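Local coordinates for protein transcriptional regulator (Mesorhizobium loti, PDB 3BHQ) that probably binds cis-regulatory DNA and regulates transcription as a TetR-family factor, at residues A101-D105 with E106-K110; T80-S83 with E84-F87; A42-K46 with Q47-K51. All coordinates share one frame; numbering follows the deposited sequence.

Contact 1: A101-D105 with E106-K110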
ATOM      1  N   ALA A 101     -11.250  -1.764  11.058  1.00 20.96           N
ATOM      2  CA  ALA A 101     -10.765  -2.341  12.335  1.00 22.93           C
ATOM      3  C   ALA A 101      -9.933  -3.613  12.140  1.00 25.41           C
ATOM      4  O   ALA A 101      -8.888  -3.784  12.769  1.00 25.83           O
ATOM      5  CB  ALA A 101     -11.929  -2.605  13.281  1.00 26.09           C
ATOM      6  N   VAL A 102     -10.384  -4.495  11.255  1.00 22.96           N
ATOM      7  CA  VAL A 102      -9.688  -5.744  10.960  1.00 22.11           C
ATOM      8  C   VAL A 102      -8.361  -5.521  10.226  1.00 23.99           C
ATOM      9  O   VAL A 102      -7.310  -6.060  10.607  1.00 22.31           O
ATOM     10  CB  VAL A 102     -10.607  -6.699  10.126  1.00 25.47           C
ATOM     11  CG1 VAL A 102      -9.856  -7.910   9.595  1.00 25.78           C
ATOM     12  CG2 VAL A 102     -11.805  -7.117  10.965  1.00 27.01           C
ATOM     13  N   LEU A 103      -8.436  -4.746   9.151  1.00 20.33           N
ATOM     14  CA  LEU A 103      -7.281  -4.542   8.277  1.00 20.57           C
ATOM     15  C   LEU A 103      -6.215  -3.621   8.849  1.00 21.62           C
ATOM     16  O   LEU A 103      -5.060  -3.701   8.403  1.00 21.92           O
ATOM     17  CB  LEU A 103      -7.736  -4.169   6.859  1.00 19.24           C
ATOM     18  CG  LEU A 103      -8.629  -5.213   6.171  1.00 22.60           C
ATOM     19  CD1 LEU A 103      -9.190  -4.710   4.854  1.00 23.03           C
ATOM     20  CD2 LEU A 103      -7.890  -6.520   5.958  1.00 24.88           C
HETATM   21  N   MSE A 104      -6.568  -2.776   9.820  1.00 19.71           N
HETATM   22  CA  MSE A 104      -5.611  -1.870  10.472  0.67 19.94           C
HETATM   23  C   MSE A 104      -5.116  -2.404  11.811  1.00 21.23           C
HETATM   24  O   MSE A 104      -4.459  -1.705  12.564  1.00 22.27           O
HETATM   25  CB  MSE A 104      -6.186  -0.456  10.547  0.67 18.73           C
HETATM   26  CG  MSE A 104      -6.538   0.140   9.178  0.67 22.54           C
HETATM   27 SE   MSE A 104      -4.999   0.326   8.001  0.50 18.00          SE
HETATM   28  CE  MSE A 104      -3.939   1.414   9.263  0.67 26.45           C
ATOM     29  N   ASP A 105      -5.398  -3.671  12.102  1.00 21.23           N
ATOM     30  CA  ASP A 105      -4.915  -4.331  13.297  1.00 19.29           C
ATOM     31  C   ASP A 105      -3.378  -4.226  13.310  1.00 19.54           C
ATOM     32  O   ASP A 105      -2.721  -4.489  12.299  1.00 18.65           O
ATOM     33  CB  ASP A 105      -5.262  -5.811  13.289  1.00 20.96           C
ATOM     34  CG  ASP A 105      -4.678  -6.536  14.470  1.00 24.17           C
ATOM     35  OD1 ASP A 105      -5.211  -6.435  15.577  1.00 26.85           O
ATOM     36  OD2 ASP A 105      -3.660  -7.199  14.287  1.00 25.99           O
ATOM     37  N   GLU A 106      -2.835  -3.838  14.452  1.00 20.34           N
ATOM     38  CA  GLU A 106      -1.414  -3.550  14.572  1.00 21.20           C
ATOM     39  C   GLU A 106      -0.505  -4.729  14.226  1.00 20.37           C
ATOM     40  O   GLU A 106       0.473  -4.563  13.508  1.00 21.72           O
ATOM     41  CB  GLU A 106      -1.122  -3.014  15.987  1.00 25.92           C
ATOM     42  CG  GLU A 106       0.316  -2.531  16.227  1.00 31.51           C
ATOM     43  CD  GLU A 106       0.743  -1.319  15.361  1.00 51.29           C
ATOM     44  OE1 GLU A 106      -0.127  -0.605  14.786  1.00 48.36           O
ATOM     45  OE2 GLU A 106       1.976  -1.078  15.270  1.00 61.24           O
ATOM     46  N   GLU A 107      -0.852  -5.921  14.701  1.00 20.26           N
ATOM     47  CA  GLU A 107      -0.027  -7.087  14.420  1.00 21.30           C
ATOM     48  C   GLU A 107      -0.073  -7.471  12.948  1.00 21.55           C
ATOM     49  O   GLU A 107       0.944  -7.845  12.374  1.00 22.02           O
ATOM     50  CB  GLU A 107      -0.360  -8.247  15.364  1.00 23.08           C
ATOM     51  CG  GLU A 107      -0.164  -7.904  16.882  1.00 27.23           C
ATOM     52  CD  GLU A 107       1.215  -7.319  17.221  1.00 33.91           C
ATOM     53  OE1 GLU A 107       2.219  -8.007  16.959  1.00 35.34           O
ATOM     54  OE2 GLU A 107       1.308  -6.176  17.745  1.00 35.48           O
ATOM     55  N   LEU A 108      -1.238  -7.321  12.316  1.00 20.48           N
ATOM     56  CA  LEU A 108      -1.394  -7.569  10.899  1.00 20.64           C
ATOM     57  C   LEU A 108      -0.534  -6.595  10.071  1.00 20.78           C
ATOM     58  O   LEU A 108       0.105  -6.984   9.105  1.00 22.63           O
ATOM     59  CB  LEU A 108      -2.874  -7.498  10.465  1.00 20.21           C
ATOM     60  CG  LEU A 108      -3.211  -7.895   9.052  1.00 20.98           C
ATOM     61  CD1 LEU A 108      -2.834  -9.369   8.807  1.00 24.29           C
ATOM     62  CD2 LEU A 108      -4.668  -7.678   8.758  1.00 21.87           C
ATOM     63  N   LEU A 109      -0.493  -5.325  10.472  1.00 19.96           N
ATOM     64  CA  LEU A 109       0.341  -4.329   9.779  1.00 20.06           C
ATOM     65  C   LEU A 109       1.829  -4.677   9.900  1.00 19.07           C
ATOM     66  O   LEU A 109       2.568  -4.519   8.930  1.00 21.61           O
ATOM     67  CB  LEU A 109       0.076  -2.929  10.328  1.00 19.84           C
ATOM     68  CG  LEU A 109      -1.342  -2.364  10.145  1.00 24.54           C
ATOM     69  CD1 LEU A 109      -1.495  -1.048  10.913  1.00 27.61           C
ATOM     70  CD2 LEU A 109      -1.651  -2.136   8.730  1.00 28.65           C
ATOM     71  N   LYS A 110       2.241  -5.140  11.078  1.00 19.83           N
ATOM     72  CA  LYS A 110       3.641  -5.572  11.261  1.00 21.73           C
ATOM     73  C   LYS A 110       3.977  -6.737  10.324  1.00 21.66           C
ATOM     74  O   LYS A 110       5.034  -6.739   9.669  1.00 21.33           O
ATOM     75  CB  LYS A 110       3.932  -5.943  12.706  1.00 21.15           C
ATOM     76  CG  LYS A 110       3.907  -4.750  13.718  1.00 19.62           C
ATOM     77  CD  LYS A 110       4.007  -5.235  15.188  1.00 23.77           C
ATOM     78  CE  LYS A 110       3.931  -4.064  16.150  1.00 32.13           C
ATOM     79  NZ  LYS A 110       3.672  -4.515  17.574  1.00 35.34           N
TER
HETATM   80  O   HOH W   1      -2.960  -6.006  17.187  1.00 46.29           O
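Asp105 and Leu109 are joined by the first i to i+4 bond of helix 106-117, Leu109 N giving its hydrogen to Asp105 O at 3.0 Å, after the backbone has left helix 88-103 at Met104 and turned through Asp105 in an extended conformation. The side chain of Asp105 closes the same turn. With CG anti to the backbone N (chi1 176°), its carboxylate folds over the start of the helix, and Asp105 OD2 accepts from Leu108 N at 3.1 Å. The bond is fairly straight, 157° at the hydrogen, and it uses the anti side of OD2, a little out of the carboxylate plane. The other oxygen, Asp105 OD1, receives a hydrogen from a water at 2.8 Å, and that water in turn accepts from Glu107 N, so both carboxylate oxygens are tied to amides of the first turn, one directly and one through solvent. This is a classic aspartate N-cap, with just Met104 and Asp105 between the two helices, within the helical C-terminal domain. A negative group here would be expected to interact favourably with the helix dipole. On the apolar side, Leu109 CD1 lies 3.5 Å from Met104 O; in one of its two conformers the selenomethionine Met104 also lays CE 3.8 Å from Leu109 CD1, with Met175 beside both. Leu108 points back toward the preceding helix, its CD2 lying 3.6 Å from Val102 O, while Val71 of helix 56-83 touches both Leu103 and Leu108. Asn184 donates to Met104 O and to the carboxylate of Glu106, bridging the two sides of the turn.

Contact 2: T80-S83 with E84-F87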
ATOM      1  N   THR A  80     -21.347 -11.299   4.650  1.00 28.16           N
ATOM      2  CA  THR A  80     -22.638 -11.994   4.843  1.00 28.57           C
ATOM      3  C   THR A  80     -23.627 -11.095   5.598  1.00 28.66           C
ATOM      4  O   THR A  80     -24.791 -11.028   5.211  1.00 30.51           O
ATOM      5  CB  THR A  80     -22.492 -13.341   5.580  1.00 29.68           C
ATOM      6  OG1 THR A  80     -21.691 -14.222   4.784  1.00 35.14           O
ATOM      7  CG2 THR A  80     -23.871 -13.999   5.804  1.00 30.20           C
ATOM      8  N   LEU A  81     -23.170 -10.406   6.646  1.00 26.64           N
ATOM      9  CA  LEU A  81     -24.047  -9.468   7.382  1.00 24.57           C
ATOM     10  C   LEU A  81     -24.595  -8.389   6.465  1.00 23.95           C
ATOM     11  O   LEU A  81     -25.794  -8.134   6.508  1.00 23.21           O
ATOM     12  CB  LEU A  81     -23.340  -8.820   8.568  1.00 25.39           C
ATOM     13  CG  LEU A  81     -22.984  -9.757   9.724  1.00 27.75           C
ATOM     14  CD1 LEU A  81     -22.057  -9.057  10.717  1.00 33.66           C
ATOM     15  CD2 LEU A  81     -24.242 -10.284  10.412  1.00 28.38           C
ATOM     16  N   LEU A  82     -23.748  -7.805   5.589  1.00 24.04           N
ATOM     17  CA  LEU A  82     -24.207  -6.762   4.627  1.00 25.09           C
ATOM     18  C   LEU A  82     -25.330  -7.287   3.735  1.00 22.71           C
ATOM     19  O   LEU A  82     -26.271  -6.549   3.409  1.00 23.09           O
ATOM     20  CB  LEU A  82     -23.077  -6.247   3.735  1.00 23.96           C
ATOM     21  CG  LEU A  82     -23.449  -5.277   2.597  1.00 24.21           C
ATOM     22  CD1 LEU A  82     -24.252  -4.080   3.131  1.00 22.19           C
ATOM     23  CD2 LEU A  82     -22.246  -4.798   1.793  1.00 24.49           C
ATOM     24  N   SER A  83     -25.228  -8.550   3.338  1.00 25.63           N
ATOM     25  CA  SER A  83     -26.281  -9.203   2.546  1.00 25.81           C
ATOM     26  C   SER A  83     -27.625  -9.304   3.301  1.00 26.03           C
ATOM     27  O   SER A  83     -28.652  -9.501   2.692  1.00 28.04           O
ATOM     28  CB  SER A  83     -25.830 -10.593   2.077  1.00 26.33           C
ATOM     29  OG  SER A  83     -25.901 -11.542   3.124  1.00 33.43           O
ATOM     30  N   GLU A  84     -27.600  -9.208   4.632  1.00 26.31           N
ATOM     31  CA  GLU A  84     -28.816  -9.239   5.470  1.00 24.97           C
ATOM     32  C   GLU A  84     -29.353  -7.833   5.829  1.00 23.05           C
ATOM     33  O   GLU A  84     -30.391  -7.728   6.493  1.00 24.34           O
ATOM     34  CB  GLU A  84     -28.532 -10.085   6.733  1.00 25.94           C
ATOM     35  CG  GLU A  84     -28.170 -11.568   6.374  1.00 34.47           C
ATOM     36  CD  GLU A  84     -27.594 -12.404   7.516  1.00 34.61           C
ATOM     37  OE1 GLU A  84     -27.217 -11.855   8.579  1.00 43.96           O
ATOM     38  OE2 GLU A  84     -27.489 -13.644   7.331  1.00 48.61           O
ATOM     39  N   ALA A  85     -28.695  -6.762   5.380  1.00 19.31           N
ATOM     40  CA  ALA A  85     -29.143  -5.403   5.685  1.00 17.09           C
ATOM     41  C   ALA A  85     -30.259  -4.990   4.744  1.00 18.25           C
ATOM     42  O   ALA A  85     -30.245  -5.330   3.549  1.00 18.11           O
ATOM     43  CB  ALA A  85     -27.997  -4.415   5.594  1.00 16.39           C
ATOM     44  N   ILE A  86     -31.244  -4.274   5.282  1.00 15.39           N
ATOM     45  CA  ILE A  86     -32.309  -3.681   4.483  1.00 16.37           C
ATOM     46  C   ILE A  86     -31.831  -2.377   3.852  1.00 19.09           C
ATOM     47  O   ILE A  86     -32.206  -2.048   2.718  1.00 21.31           O
ATOM     48  CB  ILE A  86     -33.564  -3.346   5.359  1.00 18.25           C
ATOM     49  CG1 ILE A  86     -34.203  -4.605   5.893  1.00 19.63           C
ATOM     50  CG2 ILE A  86     -34.580  -2.518   4.580  1.00 21.05           C
ATOM     51  CD1 ILE A  86     -35.226  -4.281   6.984  1.00 21.95           C
ATOM     52  N   PHE A  87     -31.015  -1.630   4.600  1.00 16.96           N
ATOM     53  CA  PHE A  87     -30.543  -0.321   4.214  1.00 17.65           C
ATOM     54  C   PHE A  87     -29.066  -0.384   3.807  1.00 17.89           C
ATOM     55  O   PHE A  87     -28.204  -0.775   4.598  1.00 17.83           O
ATOM     56  CB  PHE A  87     -30.766   0.657   5.363  1.00 17.45           C
ATOM     57  CG  PHE A  87     -32.180   0.751   5.771  1.00 16.47           C
ATOM     58  CD1 PHE A  87     -33.066   1.512   5.027  1.00 17.49           C
ATOM     59  CD2 PHE A  87     -32.652   0.066   6.880  1.00 13.67           C
ATOM     60  CE1 PHE A  87     -34.386   1.581   5.371  1.00 18.84           C
ATOM     61  CE2 PHE A  87     -33.996   0.130   7.236  1.00 15.18           C
ATOM     62  CZ  PHE A  87     -34.857   0.880   6.488  1.00 16.34           C
TER
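Glu84 N, the first amide of the segment 84-87, turns back on the last helical turn and donates to Leu81 O at 2.8 Å, with a weak, longer bond to Thr80 O beside it. Ala85 N follows with a straighter bond to Leu82 O, 3.1 Å and 162° at the hydrogen. The change from i+4 to i+3 partners marks the tightening of the last turn. The hydroxyl of Ser83, at chi1 77°, is turned back toward Thr80 O, though the modelled separation is doubtfully short. The turn is the C-terminal end of the long helix 56-83, from which the chain passes into the loop leading to helix 88-103. The tight side belongs to Leu82, which is buried against Leu92 and Leu95 of helix 88-103 and Cys144 and Leu148 of helix 123-150; next to it, Ala85 CB rests 3.5 Å from the backbone oxygen Leu82 O. The solvent side is looser. Glu84 runs extended back along the helix, beside Thr80 and across Leu81, and its carboxylate oxygens approach methyl carbons of both neighbours: Glu84 OE2 lies 3.9 Å from Thr80 CG2, and Glu84 OE1 3.8 Å from Leu81 CD2.

Contact 3: A42-K46 with Q47-K51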
ATOM      1  N   ALA A  42       6.287 -22.662  21.202  1.00 20.33           N
ATOM      2  CA  ALA A  42       5.086 -23.438  20.905  1.00 17.41           C
ATOM      3  C   ALA A  42       4.864 -24.630  21.805  1.00 20.12           C
ATOM      4  O   ALA A  42       3.801 -25.232  21.741  1.00 22.83           O
ATOM      5  CB  ALA A  42       5.158 -23.954  19.461  1.00 18.10           C
ATOM      6  N   GLY A  43       5.863 -24.994  22.601  1.00 21.74           N
ATOM      7  CA  GLY A  43       5.785 -26.186  23.432  1.00 21.59           C
ATOM      8  C   GLY A  43       5.805 -27.459  22.607  1.00 20.97           C
ATOM      9  O   GLY A  43       5.062 -28.400  22.884  1.00 22.61           O
ATOM     10  N   ALA A  44       6.626 -27.453  21.555  1.00 20.35           N
ATOM     11  CA  ALA A  44       6.803 -28.579  20.664  1.00 18.89           C
ATOM     12  C   ALA A  44       8.274 -29.009  20.685  1.00 19.19           C
ATOM     13  O   ALA A  44       9.162 -28.204  20.991  1.00 18.81           O
ATOM     14  CB  ALA A  44       6.400 -28.187  19.243  1.00 18.98           C
ATOM     15  N   SER A  45       8.526 -30.267  20.333  1.00 17.31           N
ATOM     16  CA  SER A  45       9.891 -30.725  20.153  1.00 15.75           C
ATOM     17  C   SER A  45      10.432 -30.140  18.845  1.00 16.89           C
ATOM     18  O   SER A  45       9.685 -29.883  17.886  1.00 16.33           O
ATOM     19  CB  SER A  45       9.963 -32.240  20.109  1.00 16.81           C
ATOM     20  OG  SER A  45       9.475 -32.685  18.852  1.00 18.02           O
ATOM     21  N   LYS A  46      11.749 -29.944  18.796  1.00 18.59           N
ATOM     22  CA  LYS A  46      12.473 -29.486  17.604  1.00 19.98           C
ATOM     23  C   LYS A  46      12.171 -30.456  16.447  1.00 16.94           C
ATOM     24  O   LYS A  46      11.927 -30.036  15.317  1.00 18.14           O
ATOM     25  CB  LYS A  46      13.986 -29.454  17.939  1.00 24.17           C
ATOM     26  CG  LYS A  46      14.937 -29.166  16.799  1.00 29.06           C
ATOM     27  CD  LYS A  46      16.397 -29.120  17.291  1.00 29.75           C
ATOM     28  CE  LYS A  46      17.364 -28.978  16.076  1.00 44.24           C
ATOM     29  NZ  LYS A  46      18.709 -28.395  16.388  1.00 45.95           N
ATOM     30  N   GLN A  47      12.205 -31.746  16.759  1.00 18.60           N
ATOM     31  CA  GLN A  47      11.883 -32.811  15.778  1.00 19.75           C
ATOM     32  C   GLN A  47      10.542 -32.601  15.106  1.00 20.34           C
ATOM     33  O   GLN A  47      10.457 -32.642  13.886  1.00 18.30           O
ATOM     34  CB  GLN A  47      11.921 -34.185  16.429  1.00 21.85           C
ATOM     35  CG  GLN A  47      13.325 -34.791  16.433  1.00 25.26           C
ATOM     36  CD  GLN A  47      13.625 -35.455  15.139  1.00 26.78           C
ATOM     37  OE1 GLN A  47      14.347 -34.916  14.299  1.00 31.21           O
ATOM     38  NE2 GLN A  47      13.004 -36.613  14.931  1.00 28.56           N
ATOM     39  N   THR A  48       9.501 -32.369  15.917  1.00 19.46           N
ATOM     40  CA  THR A  48       8.169 -32.119  15.346  1.00 19.07           C
ATOM     41  C   THR A  48       8.138 -30.905  14.427  1.00 20.33           C
ATOM     42  O   THR A  48       7.583 -30.979  13.327  1.00 18.67           O
ATOM     43  CB  THR A  48       7.131 -31.954  16.453  1.00 17.15           C
ATOM     44  OG1 THR A  48       7.045 -33.172  17.173  1.00 21.73           O
ATOM     45  CG2 THR A  48       5.773 -31.514  15.877  1.00 23.87           C
ATOM     46  N   VAL A  49       8.748 -29.790  14.836  1.00 17.78           N
ATOM     47  CA  VAL A  49       8.761 -28.583  13.992  1.00 17.56           C
ATOM     48  C   VAL A  49       9.473 -28.844  12.636  1.00 18.21           C
ATOM     49  O   VAL A  49       8.932 -28.528  11.577  1.00 17.71           O
ATOM     50  CB  VAL A  49       9.311 -27.349  14.763  1.00 17.89           C
ATOM     51  CG1 VAL A  49       9.272 -26.108  13.887  1.00 19.24           C
ATOM     52  CG2 VAL A  49       8.498 -27.127  16.044  1.00 20.01           C
ATOM     53  N   TYR A  50      10.624 -29.526  12.656  1.00 19.00           N
ATOM     54  CA  TYR A  50      11.322 -29.888  11.407  1.00 18.88           C
ATOM     55  C   TYR A  50      10.545 -30.886  10.544  1.00 19.25           C
ATOM     56  O   TYR A  50      10.487 -30.727   9.317  1.00 19.21           O
ATOM     57  CB  TYR A  50      12.762 -30.372  11.675  1.00 20.04           C
ATOM     58  CG  TYR A  50      13.743 -29.228  11.896  1.00 21.06           C
ATOM     59  CD1 TYR A  50      14.260 -28.503  10.826  1.00 29.50           C
ATOM     60  CD2 TYR A  50      14.160 -28.885  13.179  1.00 21.86           C
ATOM     61  CE1 TYR A  50      15.175 -27.458  11.032  1.00 28.77           C
ATOM     62  CE2 TYR A  50      15.048 -27.820  13.401  1.00 27.73           C
ATOM     63  CZ  TYR A  50      15.564 -27.135  12.332  1.00 30.68           C
ATOM     64  OH  TYR A  50      16.475 -26.133  12.578  1.00 31.37           O
ATOM     65  N   LYS A  51       9.939 -31.881  11.185  1.00 19.33           N
ATOM     66  CA  LYS A  51       9.180 -32.902  10.455  1.00 19.72           C
ATOM     67  C   LYS A  51       7.977 -32.295   9.722  1.00 19.72           C
ATOM     68  O   LYS A  51       7.655 -32.674   8.575  1.00 19.38           O
ATOM     69  CB  LYS A  51       8.745 -34.044  11.392  1.00 19.50           C
ATOM     70  CG  LYS A  51       9.896 -34.967  11.790  1.00 20.53           C
ATOM     71  CD  LYS A  51       9.643 -35.760  13.079  1.00 22.10           C
ATOM     72  CE  LYS A  51       8.535 -36.790  12.973  1.00 22.67           C
ATOM     73  NZ  LYS A  51       8.459 -37.611  14.219  1.00 17.16           N
TER
HETATM   74  O   HOH W   2       6.019 -31.919  19.811  1.00 20.93           O
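Two torsions set up this turn: a chi1 of 75° swings the Ser45 hydroxyl round to face the amides that follow, and Lys46 sends CG anti to its backbone N (chi1 173°) and stays extended, which lays its chain beside the ring of Tyr50. Ser45 OG accepts from Thr48 N at 3.0 Å in a nearly straight N-cap bond, 165° at the hydrogen. Thr48 OG1 lies 3.0 Å from Ser45 OG. Separately, a water joins Thr48 OG1 to Ser45 N. Backbone bonds from Val49 N to Ser45 O and from Tyr50 N to Lys46 O continue the first turn. Lys46 meets Tyr50 at the ring edge, with Lys46 CG in the ring plane and 3.7 Å from Tyr50 CE2. Their polar ends converge on one carboxylate, that of Glu36, which forms a salt bridge with Lys46 NZ and a hydrogen bond with Tyr50 OH. On the buried side Ala44 CB meets Val49 CG2 at 4.0 Å, and both residues rest on Ile17 of helix 9-28. The preceding helix 35-42 ends in a Schellman motif with Gly43 at positive phi. Helix, short turn and serine-capped second helix make up the helix-turn-helix predicted to bind DNA in this TetR-family regulator, helix 46-53 taking the place of the recognition helix.

In the fold
Three helix boundaries illustrate how an almost wholly helical chain changes direction. Along the sequence contact 3 comes first, then contact 2, then contact 1. Contact 3 opens helix 46-53 in the presumed DNA-binding part; helix 56-83 follows and carries the chain across to contact 2, whose centre lies about 44 Å away on the opposite side of the chain's centre. Helix 88-103 then returns to contact 1, about 25 Å from contact 2 and 28 Å from contact 3, centre to centre. None touches another, but helix 56-83 links contacts 1 and 2: it ends in contact 2 and its middle part packs against contact 1, consistent with a spine between the DNA-binding and C-terminal regions.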